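Local coordinates for putative uncharacterized protein (Ustilago maydis, PDB 4GNX) that binds single-stranded DNA as part of replication protein A, probably through its successive OB-fold domains, at residues K19-S24 and T112-V117; F121-E126 and V168-R173; G146-I151 and P159-E164; N293-V298 and N397-F402. All blocks are in the same frame, centred on the assembly; numbering follows the deposited sequence.

Contact 1 of 4, residues K19-S24 and T112-V117; sequences KARVTS and TDVPEV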
# COMPACT_ATOMS: atom_id res chain seq x y z
N LYS C 19 -27.67 -24.49 2.53
CA LYS C 19 -27.05 -25.61 1.84
C LYS C 19 -25.85 -25.07 1.06
O LYS C 19 -26.01 -24.33 0.09
CB LYS C 19 -28.06 -26.23 0.88
CG LYS C 19 -28.13 -27.76 0.93
CD LYS C 19 -27.50 -28.41 -0.30
CE LYS C 19 -28.49 -28.64 -1.44
NZ LYS C 19 -28.83 -30.07 -1.68
N ALA C 20 -24.64 -25.42 1.51
CA ALA C 20 -23.42 -24.83 0.93
C ALA C 20 -22.26 -25.81 0.82
O ALA C 20 -22.16 -26.76 1.62
CB ALA C 20 -23.01 -23.63 1.77
N ARG C 21 -21.37 -25.61 -0.16
CA ARG C 21 -20.15 -26.43 -0.18
C ARG C 21 -18.95 -25.70 0.36
O ARG C 21 -18.78 -24.51 0.12
CB ARG C 21 -19.86 -27.12 -1.52
CG ARG C 21 -19.13 -26.31 -2.56
CD ARG C 21 -18.31 -27.17 -3.53
NE ARG C 21 -18.87 -28.49 -3.85
CZ ARG C 21 -19.95 -28.70 -4.60
NH1 ARG C 21 -20.65 -27.68 -5.10
NH2 ARG C 21 -20.36 -29.94 -4.84
N VAL C 22 -18.13 -26.42 1.12
CA VAL C 22 -16.90 -25.88 1.68
C VAL C 22 -15.89 -25.74 0.57
O VAL C 22 -15.48 -26.72 -0.02
CB VAL C 22 -16.30 -26.79 2.76
CG1 VAL C 22 -15.03 -26.16 3.30
CG2 VAL C 22 -17.29 -27.06 3.88
N THR C 23 -15.49 -24.51 0.28
CA THR C 23 -14.49 -24.27 -0.74
C THR C 23 -13.09 -24.25 -0.17
O THR C 23 -12.15 -24.61 -0.87
CB THR C 23 -14.73 -22.95 -1.44
OG1 THR C 23 -14.66 -21.91 -0.47
CG2 THR C 23 -16.08 -22.95 -2.11
N SER C 24 -12.93 -23.81 1.09
CA SER C 24 -11.63 -23.87 1.75
C SER C 24 -11.76 -23.89 3.25
O SER C 24 -12.75 -23.42 3.81
CB SER C 24 -10.76 -22.69 1.37
OG SER C 24 -11.23 -21.54 2.05
N THR C 112 -26.14 -31.18 -6.79
CA THR C 112 -26.55 -30.51 -8.03
C THR C 112 -27.07 -29.07 -7.87
O THR C 112 -26.83 -28.23 -8.75
CB THR C 112 -27.58 -31.35 -8.80
OG1 THR C 112 -28.41 -32.05 -7.87
CG2 THR C 112 -26.87 -32.36 -9.69
N ASP C 113 -27.76 -28.78 -6.77
CA ASP C 113 -28.24 -27.42 -6.50
C ASP C 113 -27.06 -26.47 -6.32
O ASP C 113 -27.08 -25.34 -6.80
CB ASP C 113 -29.07 -27.33 -5.21
CG ASP C 113 -29.57 -28.68 -4.73
OD1 ASP C 113 -28.96 -29.73 -5.04
OD2 ASP C 113 -30.59 -28.68 -4.00
N VAL C 114 -26.04 -26.95 -5.61
CA VAL C 114 -24.87 -26.15 -5.25
C VAL C 114 -23.85 -26.09 -6.38
O VAL C 114 -23.45 -27.13 -6.91
CB VAL C 114 -24.19 -26.71 -3.98
CG1 VAL C 114 -23.13 -25.74 -3.47
CG2 VAL C 114 -25.22 -26.98 -2.90
N PRO C 115 -23.40 -24.88 -6.73
CA PRO C 115 -22.37 -24.72 -7.75
C PRO C 115 -21.04 -25.33 -7.31
O PRO C 115 -20.78 -25.46 -6.11
CB PRO C 115 -22.23 -23.20 -7.90
CG PRO C 115 -23.48 -22.63 -7.31
CD PRO C 115 -23.87 -23.58 -6.22
N GLU C 116 -20.21 -25.70 -8.27
CA GLU C 116 -18.89 -26.24 -7.97
C GLU C 116 -17.81 -25.21 -8.30
O GLU C 116 -18.00 -24.35 -9.17
CB GLU C 116 -18.67 -27.59 -8.68
CG GLU C 116 -19.43 -28.71 -8.00
CD GLU C 116 -19.32 -30.05 -8.70
OE1 GLU C 116 -19.93 -30.22 -9.78
OE2 GLU C 116 -18.67 -30.95 -8.13
N VAL C 117 -16.70 -25.28 -7.57
CA VAL C 117 -15.62 -24.33 -7.74
C VAL C 117 -15.14 -24.27 -9.19
O VAL C 117 -14.75 -25.28 -9.79
CB VAL C 117 -14.45 -24.62 -6.78
CG1 VAL C 117 -14.74 -24.04 -5.42
CG2 VAL C 117 -14.19 -26.12 -6.69
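Strand residues K19 to T23 and the linker residues D113 to V117 run almost the same way, their end-to-end directions 10° apart, but the backbones stay well separated (A20 CA to V114 CA 6.5 Å) and side chains make the join. R21 reaches furthest. With CG set between the backbone N and the carbonyl carbon (chi1 84°) and a bend further out, its guanidinium turns an edge to the linker carbonyls. V114 O lies in the guanidinium plane, but its bond from NH1 is weak, at 3.4 Å. P115 O lies at the same edge, so close to NH1 that the modelled length is doubtful. E116 brings its CG over one guanidinium face, which suits a residue with a flexible aliphatic stem, while E116 OE2 sits well out of the plane, 3.8 Å from NH2, and contributes a long charge attraction without a hydrogen bond. An arginine fits here because its several N-H groups can serve several carbonyls at once: NH1 those of the linker, NE that of N71. At the start of both segments K19 crosses D113 at about a right angle; K19 NZ makes a salt bridge to D113 OD2 at 3.2 Å, the hydrogen bond within it being weak, and a second weak bond to D110 O. The stem of K19 also covers V114, CD to CG2 3.7 Å, and T23 CG2 meets V117 CG1 at the same distance. The linker, which follows strand 104-107, thus runs alongside strand 17-30 of the first OB-fold domain; strands 39-46 and 73-77 flank that strand, and V114 also packs on V73.

Contact 2 of 4, residues F121-E126 and V168-R173; sequences FVRINE and VDQGNR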
# COMPACT_ATOMS: atom_id res chain seq x y z
N PHE C 121 -7.72 -21.02 -15.21
CA PHE C 121 -6.34 -21.46 -15.19
C PHE C 121 -5.40 -20.59 -15.99
O PHE C 121 -5.70 -20.18 -17.11
CB PHE C 121 -6.22 -22.90 -15.65
CG PHE C 121 -6.66 -23.89 -14.63
CD1 PHE C 121 -6.14 -23.86 -13.34
CD2 PHE C 121 -7.59 -24.86 -14.95
CE1 PHE C 121 -6.54 -24.78 -12.39
CE2 PHE C 121 -7.99 -25.79 -14.00
CZ PHE C 121 -7.47 -25.75 -12.72
N VAL C 122 -4.25 -20.34 -15.40
CA VAL C 122 -3.15 -19.66 -16.06
C VAL C 122 -2.08 -20.72 -16.30
O VAL C 122 -1.64 -21.39 -15.35
CB VAL C 122 -2.60 -18.52 -15.17
CG1 VAL C 122 -1.44 -17.82 -15.85
CG2 VAL C 122 -3.70 -17.53 -14.82
N ARG C 123 -1.67 -20.88 -17.56
CA ARG C 123 -0.59 -21.81 -17.90
C ARG C 123 0.70 -21.26 -17.31
O ARG C 123 0.91 -20.05 -17.30
CB ARG C 123 -0.46 -22.00 -19.41
CG ARG C 123 -1.78 -22.15 -20.15
CD ARG C 123 -1.81 -23.36 -21.10
NE ARG C 123 -1.64 -24.62 -20.38
CZ ARG C 123 -2.54 -25.16 -19.54
NH1 ARG C 123 -3.69 -24.55 -19.29
NH2 ARG C 123 -2.26 -26.31 -18.94
N ILE C 124 1.56 -22.16 -16.83
CA ILE C 124 2.85 -21.79 -16.20
C ILE C 124 3.68 -20.77 -17.02
O ILE C 124 4.32 -19.88 -16.44
CB ILE C 124 3.72 -23.04 -15.90
CG1 ILE C 124 2.91 -24.19 -15.28
CG2 ILE C 124 4.94 -22.67 -15.06
CD1 ILE C 124 2.35 -23.92 -13.91
N ASN C 125 3.68 -20.89 -18.35
CA ASN C 125 4.39 -19.93 -19.20
C ASN C 125 3.75 -18.53 -19.25
O ASN C 125 4.41 -17.56 -19.64
CB ASN C 125 4.63 -20.49 -20.61
CG ASN C 125 3.44 -21.27 -21.16
OD1 ASN C 125 2.97 -22.23 -20.55
ND2 ASN C 125 2.95 -20.84 -22.31
N GLU C 126 2.50 -18.41 -18.83
CA GLU C 126 1.76 -17.14 -18.90
C GLU C 126 1.87 -16.32 -17.61
O GLU C 126 1.55 -15.12 -17.60
CB GLU C 126 0.29 -17.40 -19.25
CG GLU C 126 0.10 -18.48 -20.32
CD GLU C 126 -1.28 -18.47 -20.97
OE1 GLU C 126 -2.29 -18.54 -20.23
OE2 GLU C 126 -1.34 -18.42 -22.23
N VAL C 168 4.83 -28.30 -13.48
CA VAL C 168 5.21 -28.28 -14.89
C VAL C 168 3.96 -28.39 -15.77
O VAL C 168 3.01 -29.11 -15.43
CB VAL C 168 6.18 -29.45 -15.19
CG1 VAL C 168 6.19 -29.79 -16.67
CG2 VAL C 168 7.58 -29.13 -14.72
N ASP C 169 3.94 -27.66 -16.89
CA ASP C 169 2.92 -27.87 -17.91
C ASP C 169 3.45 -27.89 -19.36
O ASP C 169 4.65 -27.75 -19.60
CB ASP C 169 1.72 -26.92 -17.73
CG ASP C 169 1.98 -25.50 -18.25
OD1 ASP C 169 2.96 -25.25 -18.97
OD2 ASP C 169 1.16 -24.61 -17.92
N GLN C 170 2.53 -28.06 -20.32
CA GLN C 170 2.84 -28.15 -21.75
C GLN C 170 3.78 -27.04 -22.20
O GLN C 170 4.50 -27.19 -23.19
CB GLN C 170 1.57 -28.11 -22.61
CG GLN C 170 0.43 -29.01 -22.14
CD GLN C 170 -0.48 -28.37 -21.10
OE1 GLN C 170 -0.08 -27.46 -20.37
NE2 GLN C 170 -1.71 -28.85 -21.01
N GLY C 171 3.78 -25.92 -21.47
CA GLY C 171 4.64 -24.79 -21.76
C GLY C 171 6.12 -25.11 -21.65
O GLY C 171 6.96 -24.32 -22.09
N ASN C 172 6.44 -26.27 -21.08
CA ASN C 172 7.82 -26.72 -20.82
C ASN C 172 8.57 -25.85 -19.81
O ASN C 172 9.80 -25.83 -19.79
CB ASN C 172 8.63 -26.88 -22.12
CG ASN C 172 8.39 -28.21 -22.81
OD1 ASN C 172 7.27 -28.70 -22.86
ND2 ASN C 172 9.46 -28.79 -23.35
N ARG C 173 7.81 -25.13 -18.99
CA ARG C 173 8.39 -24.28 -17.95
C ARG C 173 7.93 -24.78 -16.59
O ARG C 173 6.77 -25.18 -16.42
CB ARG C 173 7.99 -22.81 -18.16
CG ARG C 173 8.58 -22.18 -19.41
CD ARG C 173 8.71 -20.67 -19.30
NE ARG C 173 9.68 -20.28 -18.27
CZ ARG C 173 10.97 -20.02 -18.50
NH1 ARG C 173 11.46 -20.08 -19.74
NH2 ARG C 173 11.76 -19.68 -17.50
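R123 holds a single oxygen of Q170 with two nitrogens at once, an uneven grip. NH2 approaches Q170 OE1 in the carbonyl plane, on a lone pair, at 2.8 Å, whereas NE comes to the same OE1 from above that plane at 3.2 Å; both bonds lie near the guanidinium plane, which stands 72° from the amide. The bent arginine chain brings NE near D169 as well, with OD2 at 3.7 Å and oblique to the group, so that attraction is one of charge alone. D169 itself serves two backbone groups. OD2 accepts I124 N from above the carboxylate plane, at 2.7 Å, and OD1 accepts G171 N at the same length, an Asx turn inside the type I beta turn D169-N172. D169 CG lies between the backbone N and the carbonyl carbon (chi1 79°), which keeps the short carboxylate close to both. Aspartate suits the place for that reason, and G171, having no side chain, lets N125 OD1 rest 3.3 Å from its CA. I124 is buried, with CG2 3.4 Å from R173 O, and packs on V138 and V175; R173 makes a cation-pi contact with Y250. With both oxygens receiving N-H groups and an arginine nearby, D169 is probably kept ionised, tying the turn before strand 174-180 to the segment leading toward strand 135-152.

Contact 3 of 4, residues G146-I151 and P159-E164; sequences GELSEI and PVQKRE. With nucleotides of chain G.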
# COMPACT_ATOMS: atom_id res chain seq x y z
N GLY C 146 10.16 -30.40 -2.34
CA GLY C 146 11.23 -30.18 -1.40
C GLY C 146 11.01 -30.87 -0.07
O GLY C 146 9.94 -31.44 0.20
N GLU C 147 12.05 -30.83 0.76
CA GLU C 147 11.95 -31.23 2.14
C GLU C 147 11.19 -30.14 2.88
O GLU C 147 11.09 -29.00 2.42
CB GLU C 147 13.34 -31.46 2.75
CG GLU C 147 13.86 -30.36 3.67
CD GLU C 147 14.47 -29.17 2.94
OE1 GLU C 147 14.23 -29.01 1.72
OE2 GLU C 147 15.19 -28.38 3.60
N LEU C 148 10.63 -30.53 4.02
CA LEU C 148 9.98 -29.60 4.93
C LEU C 148 11.01 -28.77 5.70
O LEU C 148 11.88 -29.32 6.37
CB LEU C 148 9.11 -30.38 5.91
CG LEU C 148 8.19 -29.62 6.86
CD1 LEU C 148 6.95 -30.46 7.10
CD2 LEU C 148 8.86 -29.25 8.17
N SER C 149 10.88 -27.45 5.61
CA SER C 149 11.73 -26.54 6.36
C SER C 149 10.93 -25.76 7.39
O SER C 149 9.82 -25.30 7.12
CB SER C 149 12.46 -25.57 5.43
OG SER C 149 11.53 -24.68 4.82
N GLU C 150 11.52 -25.62 8.58
CA GLU C 150 10.90 -24.87 9.64
C GLU C 150 11.68 -23.59 9.90
O GLU C 150 12.87 -23.64 10.22
CB GLU C 150 10.83 -25.69 10.92
CG GLU C 150 10.17 -24.95 12.07
CD GLU C 150 9.54 -25.87 13.10
OE1 GLU C 150 9.19 -27.02 12.73
OE2 GLU C 150 9.40 -25.43 14.27
N ILE C 151 11.00 -22.46 9.75
CA ILE C 151 11.63 -21.17 9.96
C ILE C 151 10.74 -20.25 10.78
O ILE C 151 9.53 -20.16 10.53
CB ILE C 151 11.95 -20.44 8.64
CG1 ILE C 151 11.55 -21.27 7.40
CG2 ILE C 151 13.41 -19.99 8.63
CD1 ILE C 151 10.09 -21.18 7.00
N PRO C 159 7.42 -20.03 14.85
CA PRO C 159 7.89 -21.04 13.88
C PRO C 159 6.88 -21.30 12.77
O PRO C 159 5.67 -21.15 12.99
CB PRO C 159 8.07 -22.30 14.73
CG PRO C 159 8.24 -21.81 16.13
CD PRO C 159 7.41 -20.56 16.23
N VAL C 160 7.36 -21.68 11.58
CA VAL C 160 6.47 -21.99 10.45
C VAL C 160 6.92 -23.21 9.63
O VAL C 160 8.08 -23.28 9.21
CB VAL C 160 6.31 -20.81 9.47
CG1 VAL C 160 5.06 -21.01 8.62
CG2 VAL C 160 6.22 -19.47 10.20
N GLN C 161 6.00 -24.14 9.40
CA GLN C 161 6.26 -25.26 8.49
C GLN C 161 6.11 -24.84 7.03
O GLN C 161 5.16 -24.14 6.67
CB GLN C 161 5.32 -26.45 8.78
CG GLN C 161 5.85 -27.44 9.82
CD GLN C 161 5.64 -26.98 11.26
OE1 GLN C 161 4.69 -26.25 11.57
NE2 GLN C 161 6.54 -27.41 12.14
N LYS C 162 7.03 -25.30 6.19
CA LYS C 162 7.10 -24.86 4.81
C LYS C 162 7.54 -26.02 3.92
O LYS C 162 8.36 -26.82 4.34
CB LYS C 162 8.09 -23.71 4.71
CG LYS C 162 8.02 -22.94 3.42
CD LYS C 162 9.38 -22.44 2.98
CE LYS C 162 9.41 -22.35 1.46
NZ LYS C 162 10.67 -21.76 0.96
N ARG C 163 7.00 -26.11 2.71
CA ARG C 163 7.51 -27.06 1.72
C ARG C 163 7.31 -26.57 0.28
O ARG C 163 6.37 -25.83 0.01
CB ARG C 163 6.92 -28.46 1.92
CG ARG C 163 7.21 -29.43 0.78
CD ARG C 163 6.69 -30.83 1.05
NE ARG C 163 7.68 -31.60 1.80
CZ ARG C 163 7.44 -32.17 2.98
NH1 ARG C 163 6.23 -32.07 3.53
NH2 ARG C 163 8.41 -32.84 3.59
N GLU C 164 8.20 -26.99 -0.62
CA GLU C 164 8.18 -26.52 -2.00
C GLU C 164 7.94 -27.63 -3.00
O GLU C 164 8.55 -28.69 -2.92
CB GLU C 164 9.48 -25.79 -2.33
CG GLU C 164 9.51 -24.40 -1.73
CD GLU C 164 10.50 -23.48 -2.40
OE1 GLU C 164 11.16 -23.91 -3.37
OE2 GLU C 164 10.61 -22.32 -1.96
P DT G 6 2.17 -13.85 3.07
OP1 DT G 6 2.31 -12.41 2.73
OP2 DT G 6 2.01 -14.84 1.97
O5' DT G 6 3.43 -14.26 3.95
C5' DT G 6 3.99 -13.34 4.92
C4' DT G 6 4.62 -14.08 6.08
O4' DT G 6 3.67 -14.99 6.68
C3' DT G 6 5.86 -14.91 5.73
O3' DT G 6 6.90 -14.63 6.67
C2' DT G 6 5.37 -16.35 5.79
C1' DT G 6 4.18 -16.31 6.73
N1 DT G 6 3.09 -17.24 6.37
C2 DT G 6 2.76 -18.27 7.22
O2 DT G 6 3.34 -18.46 8.28
N3 DT G 6 1.73 -19.06 6.80
C4 DT G 6 1.01 -18.94 5.63
O4 DT G 6 0.11 -19.74 5.38
C5 DT G 6 1.39 -17.84 4.78
C7 DT G 6 0.66 -17.62 3.49
C6 DT G 6 2.40 -17.05 5.18
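The guanidinium of R163 has L148 over one face, CB 3.5 Å from NH2, and the carbonyl of G146 at its edge, where NE donates to G146 O at 2.8 Å almost exactly in the guanidinium plane. The first torsion of R163 (chi1 169°) points CG away from the backbone N, and the chain then reaches across to G146 and L148; NH1 makes weak bonds to A184 O and E185 O, so the arginine also reaches helix 181-185. Further along, the carboxylate of E150 and the amide of Q161 lie side by side with planes 80° apart. E150 OE1 is close to Q161 NE2, but the angle is too poor for a hydrogen bond. Between these pairs S149 N donates to K162 O at 2.9 Å, with a weak bond returning from K162 N; beyond E150 and Q161, I151 N donates to V160 O at 3.1 Å. On the side of S149 and K162, K162 NZ forms a salt bridge to E164 OE2 at 3.0 Å, approaching its anti side from out of the carboxylate plane; E164 OE2 also accepts A265 N. The long lysine suits this place, since NZ additionally makes a weak bond to a thymine O2 of the DNA. V160 CG1 touches O2 of DT6 of chain G, a methyl against the base carbonyl. An antiparallel hairpin with one face, that of V160 and K162, turned to single-stranded DNA is characteristic of OB-fold DNA-binding domains.

Contact 4 of 4, residues N293-V298 and N397-F402; sequences NVRATV and NRMYMF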
# COMPACT_ATOMS: atom_id res chain seq x y z
N ASN C 293 11.30 -2.83 0.35
CA ASN C 293 10.74 -1.61 -0.22
C ASN C 293 10.08 -0.78 0.86
O ASN C 293 9.40 -1.32 1.72
CB ASN C 293 9.71 -1.95 -1.30
CG ASN C 293 10.36 -2.38 -2.60
OD1 ASN C 293 11.42 -1.86 -2.99
ND2 ASN C 293 9.75 -3.35 -3.28
N VAL C 294 10.28 0.53 0.80
CA VAL C 294 9.64 1.46 1.74
C VAL C 294 9.14 2.73 1.03
O VAL C 294 9.88 3.39 0.31
CB VAL C 294 10.58 1.84 2.91
CG1 VAL C 294 10.05 3.01 3.69
CG2 VAL C 294 10.70 0.69 3.88
N ARG C 295 7.87 3.05 1.23
CA ARG C 295 7.36 4.36 0.83
C ARG C 295 7.79 5.31 1.94
O ARG C 295 7.40 5.11 3.09
CB ARG C 295 5.84 4.33 0.77
CG ARG C 295 5.25 5.31 -0.22
CD ARG C 295 3.75 5.56 -0.07
NE ARG C 295 2.87 4.39 -0.07
CZ ARG C 295 2.65 3.59 -1.11
NH1 ARG C 295 3.28 3.76 -2.26
NH2 ARG C 295 1.80 2.58 -0.98
N ALA C 296 8.61 6.31 1.62
CA ALA C 296 9.02 7.30 2.62
C ALA C 296 9.24 8.67 2.02
O ALA C 296 9.35 8.81 0.79
CB ALA C 296 10.25 6.84 3.36
N THR C 297 9.31 9.67 2.89
CA THR C 297 9.46 11.05 2.45
C THR C 297 10.85 11.50 2.81
O THR C 297 11.30 11.30 3.94
CB THR C 297 8.47 11.99 3.14
OG1 THR C 297 7.13 11.59 2.82
CG2 THR C 297 8.68 13.40 2.70
N VAL C 298 11.54 12.13 1.85
CA VAL C 298 12.82 12.70 2.18
C VAL C 298 12.57 13.90 3.08
O VAL C 298 11.88 14.83 2.71
CB VAL C 298 13.67 13.07 0.94
CG1 VAL C 298 14.90 13.87 1.35
CG2 VAL C 298 14.11 11.81 0.20
N ASN C 397 10.95 17.00 1.35
CA ASN C 397 9.50 17.09 1.23
C ASN C 397 8.99 16.42 -0.04
O ASN C 397 8.02 16.88 -0.65
CB ASN C 397 8.99 18.54 1.34
CG ASN C 397 7.49 18.63 1.65
OD1 ASN C 397 6.86 17.62 1.93
ND2 ASN C 397 6.92 19.83 1.57
N ARG C 398 9.66 15.34 -0.45
CA ARG C 398 9.27 14.58 -1.64
C ARG C 398 9.22 13.11 -1.30
O ARG C 398 10.01 12.63 -0.49
CB ARG C 398 10.26 14.79 -2.78
CG ARG C 398 10.35 16.20 -3.27
CD ARG C 398 10.30 16.20 -4.78
NE ARG C 398 10.87 17.43 -5.30
CZ ARG C 398 10.17 18.41 -5.82
NH1 ARG C 398 8.85 18.30 -5.93
NH2 ARG C 398 10.79 19.50 -6.26
N MET C 399 8.30 12.40 -1.95
CA MET C 399 7.95 11.03 -1.57
C MET C 399 8.39 9.97 -2.59
O MET C 399 8.16 10.11 -3.80
CB MET C 399 6.45 10.94 -1.35
CG MET C 399 6.03 9.82 -0.42
SD MET C 399 4.30 9.93 0.08
CE MET C 399 4.18 11.68 0.54
N TYR C 400 9.00 8.89 -2.10
CA TYR C 400 9.54 7.86 -3.00
C TYR C 400 9.25 6.45 -2.57
O TYR C 400 9.15 6.18 -1.38
CB TYR C 400 11.07 7.98 -3.14
CG TYR C 400 11.52 9.28 -3.72
CD1 TYR C 400 11.71 10.40 -2.93
CD2 TYR C 400 11.73 9.40 -5.07
CE1 TYR C 400 12.11 11.60 -3.46
CE2 TYR C 400 12.14 10.59 -5.63
CZ TYR C 400 12.32 11.68 -4.82
OH TYR C 400 12.73 12.86 -5.40
N MET C 401 9.14 5.56 -3.54
CA MET C 401 9.32 4.15 -3.28
C MET C 401 10.81 3.89 -3.29
O MET C 401 11.48 4.20 -4.27
CB MET C 401 8.62 3.28 -4.30
CG MET C 401 7.23 2.79 -3.87
SD MET C 401 7.18 1.85 -2.32
CE MET C 401 8.63 0.81 -2.51
N PHE C 402 11.33 3.34 -2.20
CA PHE C 402 12.75 3.05 -2.10
C PHE C 402 13.00 1.55 -2.07
O PHE C 402 12.44 0.82 -1.26
CB PHE C 402 13.32 3.64 -0.81
CG PHE C 402 13.39 5.13 -0.78
CD1 PHE C 402 12.55 5.85 0.05
CD2 PHE C 402 14.32 5.80 -1.56
CE1 PHE C 402 12.61 7.23 0.10
CE2 PHE C 402 14.39 7.18 -1.52
CZ PHE C 402 13.54 7.90 -0.69
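V294 and F402, like A296 and Y400, are hydrogen-bonded pairs of two antiparallel strands, neighbours in the five-stranded sheet of the C-terminal OB-fold domain. V294 N donates to F402 O at 3.0 Å and F402 N to V294 O at 2.9 Å. The bonds between A296 and Y400 are straighter: Y400 N to A296 O has an N-H...O angle of 172° and comes in nearly along the C=O axis. On the apolar side V298 CG2 sits at the edge of the F402 ring, 4.1 Å from CZ, while A296 CB meets CE1 at 4.0 Å. A small alanine suits a place beside the ring, which runs past A296 of the partner strand toward V298. F402 CG stands beside its own backbone N (chi1 -69°), which carries the ring that way. The other side carries flexible chains: M399 CE rests on T297 OG1 at 3.7 Å, and M401 doubles back so that SD lies 3.8 Å from R295 N and its methyl reaches N293.

Further out, V350 of strand 341-352 and I421 and A424 of strand 414-426 pack against F402, and R295 has a long, weak ion pair with E435. Another protein chain of the assembly meets the T297 end, with its L9 on T297, its R92 on M399 and its R112 on R398. N397 turns the chain there with positive phi, a conformation asparagine accepts readily; its ND2 makes a weak bond to R92 O of that chain, and its N donates to V298 O at 2.7 Å.

Overall arrangement
Contact 4 is the most buried of the four, with seven of its twelve touching residues buried, and contact 3 is a surface contact; contacts 1 and 2 lie between them. Contacts 3 and 4 are antiparallel strand pairs held by backbone bonds, one facing DNA and the other facing another protein chain at one end. Contact 1 ties a loop to a strand and contact 2 joins two loop segments, both through side-chain polar groups, an arginine leading in each. Contacts 2 and 3 share the middle OB domain: the hairpin of contact 3 falls within the span between the two segments of contact 2. Contact 1 lies 46 Å from contact 4, centre to centre, on the opposite side of the chain's centre.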